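Local coordinates for sortase family protein (Streptococcus agalactiae, PDB 4D7W) that probably acts as a class C sortase, a cysteine transpeptidase that covalently links pilin subunits as pili are built on the surface of this Gram-positive bacterium, at residues A[91-96]-A[106-111]; A[165-170]-A[188-193]; A[170-175]-A[183-188]. All blocks are in the same frame, centred on the assembly; numbering follows the deposited sequence.

Contact 1. Residues A[91-96]-A[106-111]; sequences GHLEGS and HSILSG
Ser-96 has OG tucked between its own backbone N and carbonyl carbon (chi1 65°), and from there the hydroxyl reaches the N-H of Ile-108, while His-92, with CG anti to its N (chi1 168°), brings the edge of its ring to Ser-107 and Leu-109. The setting is the sortase beta-barrel, where the short strand 90-92 runs antiparallel to strand 105-115 and then leaves it through a type I turn, Leu-93 to Ser-96. Gly-91 and Ser-110 form a hydrogen-bonded pair, with Ser-110 N 2.7 Å from Gly-91 O, and two residues on Leu-93 N still holds Ile-108 O at 2.9 Å. Past that point a side chain continues the ladder: Ile-108 N donates to Ser-96 OG (3.1 Å). In the His-92 ring, CD2 lies 3.4 Å from Ser-107 OG and 3.7 Å from Leu-109 CD2; ND1 is bonded to Tyr-51 OH, and NE2 and Ser-107 OG both to Ser-97 O. On the other side of the strand, the side chains of Leu-93 and Ile-108 run side by side, Leu-93 CD2 against Ile-108 CD1. The turn is locked at Leu-93 O, which takes Ser-96 N and, on an in-plane lone pair, Ser-96 OG at 2.7 Å.

Contact 2. Residues A[165-170]-A[188-193]; sequences GKDYQT and GHRVPN
Tyr-168 and His-189 face each other as an antiparallel non-hydrogen-bonded pair, and Gln-169 and Gly-188 as the hydrogen-bonded pair next to it, in the outer part of the beta hairpin formed by strands 167-175 and 182-191 of the sortase barrel. The two short strands approach to 4.7 Å, yet their directions differ by 132°, far from strictly antiparallel, so the ladder is strongly twisted and soon ends. Gly-188 is bonded both ways with Gln-169, its N 2.9 Å from Gln-169 O. The final backbone bond runs from Arg-190 N to Asp-167 O, close to the carbonyl axis, and the CA of His-189 also leans on that oxygen.

Beyond it a salt bridge takes over. The Arg-190 chain bends at chi2 (86°), folding the guanidinium back so that NH1 meets Asp-167 OD2 at 2.9 Å. The oxygen lies at the edge of the guanidinium, close to its plane, while the carboxylate itself stands steeply to it, 77° apart; this is a single-oxygen bridge, not a two-pronged one. Tyr-144 OH holds OD1 and Gly-102 N also reaches OD2, which should hold the carboxylate's rotation. Lys-166 CB lies over one face of the Tyr-168 ring, toward its rim, and the ring makes a cation-pi contact with Arg-187. His-189 offers only its CB to Tyr-168, His-189 CB to Tyr-168 CD1 being 4.1 Å; its imidazole leads off to Asp-147. Tyr-168 turns its edge to the glycine carbonyl, CD1 lying 3.6 Å from Gly-188 O.

Contact 3. Residues A[170-175]-A[183-188]; sequences TLVTCT and RLLVRG. With EDO (1,2-ethanediol), chain B.
At Arg-183, near the start of strand 182-191, the chain of the side group bends at chi2 (-62°), which swings the guanidinium back across Cys-174. The sulfur sits over one face of that group, toward its rim, with Cys-174 SG 3.5 Å from Arg-183 NH1; NH1 also makes a weak hydrogen bond to Asn-180 O. Leu-184 comes next, in a hydrogen-bonded pair with Thr-173: Leu-184 N lies 2.9 Å from Thr-173 O, and its CB runs beside Thr-173 CG2 at 4.1 Å. Thr-173 OG1 turns instead to Gly-111 O, on the neighbouring strand. Leu-185 falls on the opposite face, its CD2 lying against Val-172 CG1 at 3.8 Å, the two running side by side. This hairpin of the sortase barrel carries the family's TLxTC signature on residues 170-174, which makes Cys-174 probably the nucleophile and Arg-183 probably its active-site partner. Val-186 bonds both ways with Leu-171. Its own N is 2.9 Å from Leu-171 O, in the carbonyl plane, whereas Leu-171 N approaches Val-186 O from 36° above the plane. Leu-171 itself turns inward onto Ile-66 and Ile-68. Arg-187 lays its CG 3.5 Å from Thr-170 OG1, a hydroxyl whose hydrogen-bonding partner is His-106. Farther out, its chain bends at chi3, NE pairs with Asp-147, and NH1 donates at the guanidinium edge to O2 of a 1,2-ethanediol, probably from the crystallisation liquor, 2.8 Å away.

Contact 1 is the buried one, its centre about 5 Å from that of the chain; contacts 2 and 3, with centres at about 12 and 11 Å, are only partly buried. Contacts 2 and 3 are successive lengths of one hairpin and share Thr-170 and Gly-188, contact 3 nested nearer the turn. Strand 105-115 of contact 1 runs parallel to strand 167-175, so all three belong to one sheet, joined by Ile-108 packing on Val-172 and Leu-109 on Leu-171. Chemistry follows place: a serine hydroxyl finishes the ladder inside, a salt bridge does so at the hairpin's outer end, and contact 3 combines regular pairing with the probable active-site cysteine and arginine.

Contact 1. Residues A[91-96]-A[106-111]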
loop_
_atom_site.group_PDB
_atom_site.type_symbol
_atom_site.label_atom_id
_atom_site.label_comp_id
_atom_site.label_asym_id
_atom_site.label_seq_id
_atom_site.Cartn_x
_atom_site.Cartn_y
_atom_site.Cartn_z
ATOM N N GLY A 91 0.860 -3.574 -5.708
ATOM C CA GLY A 91 2.158 -2.952 -5.602
ATOM C C GLY A 91 2.113 -1.723 -4.720
ATOM O O GLY A 91 1.083 -1.056 -4.605
ATOM N N HIS A 92 3.243 -1.414 -4.097
ATOM C CA HIS A 92 3.357 -0.178 -3.332
ATOM C C HIS A 92 4.183 0.851 -4.108
ATOM O O HIS A 92 5.303 0.562 -4.505
ATOM C CB HIS A 92 3.967 -0.468 -1.964
ATOM C CG HIS A 92 4.379 0.762 -1.226
ATOM N ND1 HIS A 92 5.675 1.230 -1.235
ATOM C CD2 HIS A 92 3.663 1.633 -0.478
ATOM C CE1 HIS A 92 5.739 2.341 -0.522
ATOM N NE2 HIS A 92 4.534 2.604 -0.048
ATOM N N LEU A 93 3.634 2.046 -4.338
ATOM C CA LEU A 93 4.353 3.089 -5.091
ATOM C C LEU A 93 5.631 3.505 -4.354
ATOM O O LEU A 93 5.576 4.021 -3.237
ATOM C CB LEU A 93 3.462 4.313 -5.325
ATOM C CG LEU A 93 3.913 5.290 -6.415
ATOM C CD1 LEU A 93 4.006 4.593 -7.752
ATOM C CD2 LEU A 93 2.966 6.483 -6.529
ATOM N N GLU A 94 6.777 3.309 -5.001
ATOM C CA GLU A 94 8.055 3.234 -4.289
ATOM C C GLU A 94 8.430 4.542 -3.581
ATOM O O GLU A 94 9.120 4.526 -2.554
ATOM C CB GLU A 94 9.172 2.817 -5.264
ATOM C CG GLU A 94 9.586 3.921 -6.214
ATOM C CD GLU A 94 10.882 3.609 -6.970
ATOM O OE1 GLU A 94 11.399 2.478 -6.820
ATOM O OE2 GLU A 94 11.380 4.500 -7.706
ATOM N N GLY A 95 7.976 5.669 -4.114
ATOM C CA GLY A 95 8.284 6.949 -3.497
ATOM C C GLY A 95 7.301 7.423 -2.439
ATOM O O GLY A 95 7.426 8.547 -1.941
ATOM N N SER A 96 6.321 6.586 -2.090
ATOM C CA SER A 96 5.323 6.975 -1.092
ATOM C C SER A 96 5.666 6.389 0.266
ATOM O O SER A 96 6.576 5.579 0.386
ATOM C CB SER A 96 3.905 6.553 -1.528
ATOM O OG SER A 96 3.734 5.143 -1.609
ATOM N N HIS A 106 1.721 9.336 3.617
ATOM C CA HIS A 106 0.724 9.012 2.608
ATOM C C HIS A 106 1.280 7.854 1.811
ATOM O O HIS A 106 2.249 8.000 1.076
ATOM C CB HIS A 106 0.404 10.214 1.706
ATOM C CG HIS A 106 -0.773 9.985 0.796
ATOM N ND1 HIS A 106 -1.334 10.986 0.032
ATOM C CD2 HIS A 106 -1.489 8.864 0.531
ATOM C CE1 HIS A 106 -2.340 10.491 -0.672
ATOM N NE2 HIS A 106 -2.449 9.204 -0.395
ATOM N N SER A 107 0.695 6.687 2.039
ATOM C CA SER A 107 1.080 5.466 1.362
ATOM C C SER A 107 0.165 5.257 0.155
ATOM O O SER A 107 -1.049 5.454 0.253
ATOM C CB SER A 107 0.973 4.281 2.326
ATOM O OG SER A 107 1.560 3.122 1.765
ATOM N N ILE A 108 0.735 4.844 -0.971
ATOM C CA ILE A 108 -0.047 4.615 -2.184
ATOM C C ILE A 108 0.131 3.184 -2.684
ATOM O O ILE A 108 1.261 2.738 -2.904
ATOM C CB ILE A 108 0.347 5.582 -3.293
ATOM C CG1 ILE A 108 0.108 7.022 -2.847
ATOM C CG2 ILE A 108 -0.471 5.307 -4.578
ATOM C CD1 ILE A 108 0.742 8.065 -3.761
ATOM N N LEU A 109 -0.990 2.486 -2.856
ATOM C CA LEU A 109 -1.025 1.095 -3.272
ATOM C C LEU A 109 -1.734 0.984 -4.619
ATOM O O LEU A 109 -2.820 1.533 -4.796
ATOM C CB LEU A 109 -1.750 0.252 -2.238
ATOM C CG LEU A 109 -1.212 0.345 -0.814
ATOM C CD1 LEU A 109 -1.946 -0.644 0.072
ATOM C CD2 LEU A 109 0.286 0.098 -0.819
ATOM N N SER A 110 -1.130 0.256 -5.550
ATOM C CA SER A 110 -1.611 0.205 -6.936
ATOM C C SER A 110 -1.905 -1.228 -7.392
ATOM O O SER A 110 -1.187 -2.174 -7.045
ATOM C CB SER A 110 -0.575 0.853 -7.851
ATOM O OG SER A 110 -0.995 0.866 -9.203
ATOM N N GLY A 111 -2.969 -1.392 -8.176
ATOM C CA GLY A 111 -3.324 -2.707 -8.662
ATOM C C GLY A 111 -4.085 -2.578 -9.970
ATOM O O GLY A 111 -4.879 -1.636 -10.150
#

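Contact 2. Residues A[165-170]-A[188-193]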
loop_
_atom_site.group_PDB
_atom_site.type_symbol
_atom_site.label_atom_id
_atom_site.label_comp_id
_atom_site.label_asym_id
_atom_site.label_seq_id
_atom_site.Cartn_x
_atom_site.Cartn_y
_atom_site.Cartn_z
ATOM N N GLY A 165 0.474 16.241 9.341
ATOM C CA GLY A 165 -0.522 15.985 10.370
ATOM C C GLY A 165 -1.669 15.074 9.947
ATOM O O GLY A 165 -2.686 14.978 10.647
ATOM N N LYS A 166 -1.515 14.430 8.789
ATOM C CA LYS A 166 -2.466 13.429 8.294
ATOM C C LYS A 166 -1.780 12.082 8.042
ATOM O O LYS A 166 -0.597 12.034 7.722
ATOM C CB LYS A 166 -3.138 13.900 6.999
ATOM C CG LYS A 166 -4.062 15.110 7.177
ATOM C CD LYS A 166 -5.353 14.712 7.885
ATOM C CE LYS A 166 -6.246 15.911 8.137
ATOM N NZ LYS A 166 -7.395 15.497 8.987
ATOM N N ASP A 167 -2.545 11.002 8.197
ATOM C CA ASP A 167 -2.099 9.631 7.935
ATOM C C ASP A 167 -3.040 9.028 6.877
ATOM O O ASP A 167 -4.131 8.555 7.213
ATOM C CB ASP A 167 -2.109 8.811 9.241
ATOM C CG ASP A 167 -1.625 7.377 9.061
ATOM O OD1 ASP A 167 -1.559 6.865 7.913
ATOM O OD2 ASP A 167 -1.318 6.748 10.099
ATOM N N TYR A 168 -2.603 9.071 5.616
ATOM C CA TYR A 168 -3.408 8.691 4.448
ATOM C C TYR A 168 -2.900 7.432 3.763
ATOM O O TYR A 168 -1.698 7.198 3.708
ATOM C CB TYR A 168 -3.414 9.809 3.398
ATOM C CG TYR A 168 -4.261 11.023 3.735
ATOM C CD1 TYR A 168 -5.521 10.883 4.311
ATOM C CD2 TYR A 168 -3.807 12.305 3.453
ATOM C CE1 TYR A 168 -6.307 11.992 4.607
ATOM C CE2 TYR A 168 -4.584 13.419 3.754
ATOM C CZ TYR A 168 -5.831 13.251 4.322
ATOM O OH TYR A 168 -6.593 14.351 4.606
ATOM N N GLN A 169 -3.820 6.653 3.199
ATOM C CA GLN A 169 -3.447 5.597 2.270
ATOM C C GLN A 169 -4.417 5.640 1.091
ATOM O O GLN A 169 -5.628 5.663 1.290
ATOM C CB GLN A 169 -3.467 4.232 2.959
ATOM C CG GLN A 169 -2.941 3.069 2.129
ATOM C CD GLN A 169 -2.718 1.831 2.979
ATOM O OE1 GLN A 169 -3.541 0.919 2.982
ATOM N NE2 GLN A 169 -1.608 1.805 3.721
ATOM N N THR A 170 -3.883 5.679 -0.124
ATOM C CA THR A 170 -4.724 5.727 -1.326
ATOM C C THR A 170 -4.574 4.442 -2.118
ATOM O O THR A 170 -3.460 3.943 -2.298
ATOM C CB THR A 170 -4.361 6.930 -2.216
ATOM O OG1 THR A 170 -4.659 8.132 -1.514
ATOM C CG2 THR A 170 -5.155 6.927 -3.543
ATOM N N GLY A 188 -8.164 6.826 1.924
ATOM C CA GLY A 188 -8.676 6.555 3.254
ATOM C C GLY A 188 -7.747 7.168 4.298
ATOM O O GLY A 188 -6.587 7.447 4.001
ATOM N N HIS A 189 -8.257 7.418 5.499
ATOM C CA HIS A 189 -7.389 7.891 6.585
ATOM C C HIS A 189 -7.318 6.846 7.676
ATOM O O HIS A 189 -8.239 6.046 7.828
ATOM C CB HIS A 189 -7.880 9.222 7.162
ATOM C CG HIS A 189 -9.272 9.171 7.714
ATOM N ND1 HIS A 189 -10.378 9.551 6.982
ATOM C CD2 HIS A 189 -9.738 8.789 8.928
ATOM C CE1 HIS A 189 -11.465 9.410 7.723
ATOM N NE2 HIS A 189 -11.105 8.946 8.908
ATOM N N ARG A 190 -6.220 6.861 8.435
ATOM C CA ARG A 190 -6.025 5.940 9.546
ATOM C C ARG A 190 -7.114 6.066 10.602
ATOM O O ARG A 190 -7.419 7.171 11.064
ATOM C CB ARG A 190 -4.671 6.189 10.211
ATOM C CG ARG A 190 -4.309 5.135 11.226
ATOM C CD ARG A 190 -3.630 3.947 10.592
ATOM N NE ARG A 190 -3.012 3.143 11.641
ATOM C CZ ARG A 190 -1.799 3.373 12.133
ATOM N NH1 ARG A 190 -1.056 4.368 11.649
ATOM N NH2 ARG A 190 -1.316 2.597 13.098
ATOM N N VAL A 191 -7.685 4.931 10.995
ATOM C CA VAL A 191 -8.666 4.892 12.082
ATOM C C VAL A 191 -8.225 3.779 13.016
ATOM O O VAL A 191 -7.395 2.975 12.634
ATOM C CB VAL A 191 -10.113 4.646 11.561
ATOM C CG1 VAL A 191 -10.557 5.796 10.692
ATOM C CG2 VAL A 191 -10.204 3.342 10.779
ATOM N N PRO A 192 -8.750 3.745 14.258
ATOM C CA PRO A 192 -8.407 2.666 15.199
ATOM C C PRO A 192 -8.803 1.278 14.669
ATOM O O PRO A 192 -9.797 1.160 13.944
ATOM C CB PRO A 192 -9.224 3.022 16.460
ATOM C CG PRO A 192 -9.437 4.483 16.376
ATOM C CD PRO A 192 -9.566 4.794 14.890
ATOM N N ASN A 193 -8.045 0.241 15.017
ATOM C CA ASN A 193 -8.435 -1.124 14.637
ATOM C C ASN A 193 -9.736 -1.577 15.292
ATOM O O ASN A 193 -10.071 -1.152 16.401
ATOM C CB ASN A 193 -7.324 -2.117 14.995
ATOM C CG ASN A 193 -6.073 -1.880 14.204
ATOM O OD1 ASN A 193 -6.113 -1.232 13.150
ATOM N ND2 ASN A 193 -4.950 -2.398 14.690
#

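Contact 3. Residues A[170-175]-A[183-188]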
loop_
_atom_site.group_PDB
_atom_site.type_symbol
_atom_site.label_atom_id
_atom_site.label_comp_id
_atom_site.label_asym_id
_atom_site.label_seq_id
_atom_site.Cartn_x
_atom_site.Cartn_y
_atom_site.Cartn_z
ATOM N N THR A 170 -3.883 5.679 -0.124
ATOM C CA THR A 170 -4.724 5.727 -1.326
ATOM C C THR A 170 -4.574 4.442 -2.118
ATOM O O THR A 170 -3.460 3.943 -2.298
ATOM C CB THR A 170 -4.361 6.930 -2.216
ATOM O OG1 THR A 170 -4.659 8.132 -1.514
ATOM C CG2 THR A 170 -5.155 6.927 -3.543
ATOM N N LEU A 171 -5.705 3.899 -2.570
ATOM C CA LEU A 171 -5.706 2.744 -3.442
ATOM C C LEU A 171 -6.002 3.242 -4.862
ATOM O O LEU A 171 -6.957 3.985 -5.080
ATOM C CB LEU A 171 -6.734 1.702 -2.975
ATOM C CG LEU A 171 -6.705 1.317 -1.488
ATOM C CD1 LEU A 171 -7.774 0.285 -1.202
ATOM C CD2 LEU A 171 -5.292 0.823 -1.019
ATOM N N VAL A 172 -5.154 2.849 -5.806
ATOM C CA VAL A 172 -5.167 3.379 -7.154
ATOM C C VAL A 172 -5.391 2.267 -8.161
ATOM O O VAL A 172 -4.747 1.217 -8.091
ATOM C CB VAL A 172 -3.834 4.077 -7.498
ATOM C CG1 VAL A 172 -3.888 4.661 -8.919
ATOM C CG2 VAL A 172 -3.513 5.163 -6.462
ATOM N N THR A 173 -6.293 2.490 -9.111
ATOM C CA THR A 173 -6.434 1.560 -10.213
ATOM C C THR A 173 -6.843 2.344 -11.456
ATOM O O THR A 173 -7.029 3.557 -11.384
ATOM C CB THR A 173 -7.460 0.449 -9.911
ATOM O OG1 THR A 173 -7.390 -0.548 -10.936
ATOM C CG2 THR A 173 -8.890 1.010 -9.819
ATOM N N CYS A 174 -6.946 1.658 -12.591
ATOM C CA CYS A 174 -7.343 2.293 -13.859
ATOM C C CYS A 174 -8.857 2.382 -14.012
ATOM O O CYS A 174 -9.594 1.585 -13.438
ATOM C CB CYS A 174 -6.766 1.527 -15.059
ATOM S SG CYS A 174 -4.972 1.597 -15.214
ATOM N N THR A 175 -9.316 3.337 -14.811
ATOM C CA THR A 175 -10.756 3.515 -15.025
ATOM C C THR A 175 -10.976 4.353 -16.280
ATOM O O THR A 175 -10.075 5.084 -16.695
ATOM C CB THR A 175 -11.426 4.186 -13.793
ATOM O OG1 THR A 175 -12.783 3.765 -13.679
ATOM C CG2 THR A 175 -11.355 5.703 -13.872
ATOM N N ARG A 183 -7.500 7.481 -13.823
ATOM C CA ARG A 183 -7.125 6.767 -12.620
ATOM C C ARG A 183 -8.197 6.988 -11.570
ATOM O O ARG A 183 -8.632 8.126 -11.317
ATOM C CB ARG A 183 -5.748 7.228 -12.123
ATOM C CG ARG A 183 -4.624 7.053 -13.163
ATOM C CD ARG A 183 -4.415 5.575 -13.550
ATOM N NE ARG A 183 -3.430 5.374 -14.621
ATOM C CZ ARG A 183 -3.727 5.067 -15.888
ATOM N NH1 ARG A 183 -4.990 4.923 -16.271
ATOM N NH2 ARG A 183 -2.756 4.900 -16.781
ATOM N N LEU A 184 -8.642 5.890 -10.979
ATOM C CA LEU A 184 -9.550 5.946 -9.850
ATOM C C LEU A 184 -8.717 5.978 -8.558
ATOM O O LEU A 184 -7.908 5.080 -8.323
ATOM C CB LEU A 184 -10.496 4.744 -9.863
ATOM C CG LEU A 184 -11.435 4.648 -8.665
ATOM C CD1 LEU A 184 -12.383 5.841 -8.645
ATOM C CD2 LEU A 184 -12.190 3.338 -8.696
ATOM N N LEU A 185 -8.895 7.014 -7.746
ATOM C CA LEU A 185 -8.147 7.131 -6.492
ATOM C C LEU A 185 -9.079 7.015 -5.305
ATOM O O LEU A 185 -9.963 7.836 -5.135
ATOM C CB LEU A 185 -7.406 8.464 -6.406
ATOM C CG LEU A 185 -6.652 8.982 -7.625
ATOM C CD1 LEU A 185 -5.993 10.309 -7.294
ATOM C CD2 LEU A 185 -5.634 7.964 -8.069
ATOM N N VAL A 186 -8.881 6.002 -4.474
ATOM C CA VAL A 186 -9.721 5.835 -3.299
ATOM C C VAL A 186 -8.866 6.128 -2.061
ATOM O O VAL A 186 -8.073 5.277 -1.644
ATOM C CB VAL A 186 -10.319 4.418 -3.230
ATOM C CG1 VAL A 186 -11.143 4.239 -1.961
ATOM C CG2 VAL A 186 -11.189 4.137 -4.492
ATOM N N ARG A 187 -9.003 7.335 -1.516
ATOM C CA ARG A 187 -8.244 7.749 -0.320
ATOM C C ARG A 187 -8.933 7.364 0.977
ATOM O O ARG A 187 -10.138 7.571 1.131
ATOM C CB ARG A 187 -8.013 9.260 -0.318
ATOM C CG ARG A 187 -6.929 9.721 0.648
ATOM C CD ARG A 187 -6.815 11.230 0.627
ATOM N NE ARG A 187 -7.907 11.863 1.371
ATOM C CZ ARG A 187 -8.105 13.177 1.431
ATOM N NH1 ARG A 187 -7.293 13.999 0.779
ATOM N NH2 ARG A 187 -9.113 13.669 2.142
ATOM N N GLY A 188 -8.164 6.826 1.924
ATOM C CA GLY A 188 -8.676 6.555 3.254
ATOM C C GLY A 188 -7.747 7.168 4.298
ATOM O O GLY A 188 -6.587 7.447 4.001
HETATM C C1 EDO B . -3.381 15.563 -0.839
HETATM O O1 EDO B . -2.816 15.175 -2.093
HETATM C C2 EDO B . -3.857 14.318 -0.103
HETATM O O2 EDO B . -4.984 13.785 -0.791
#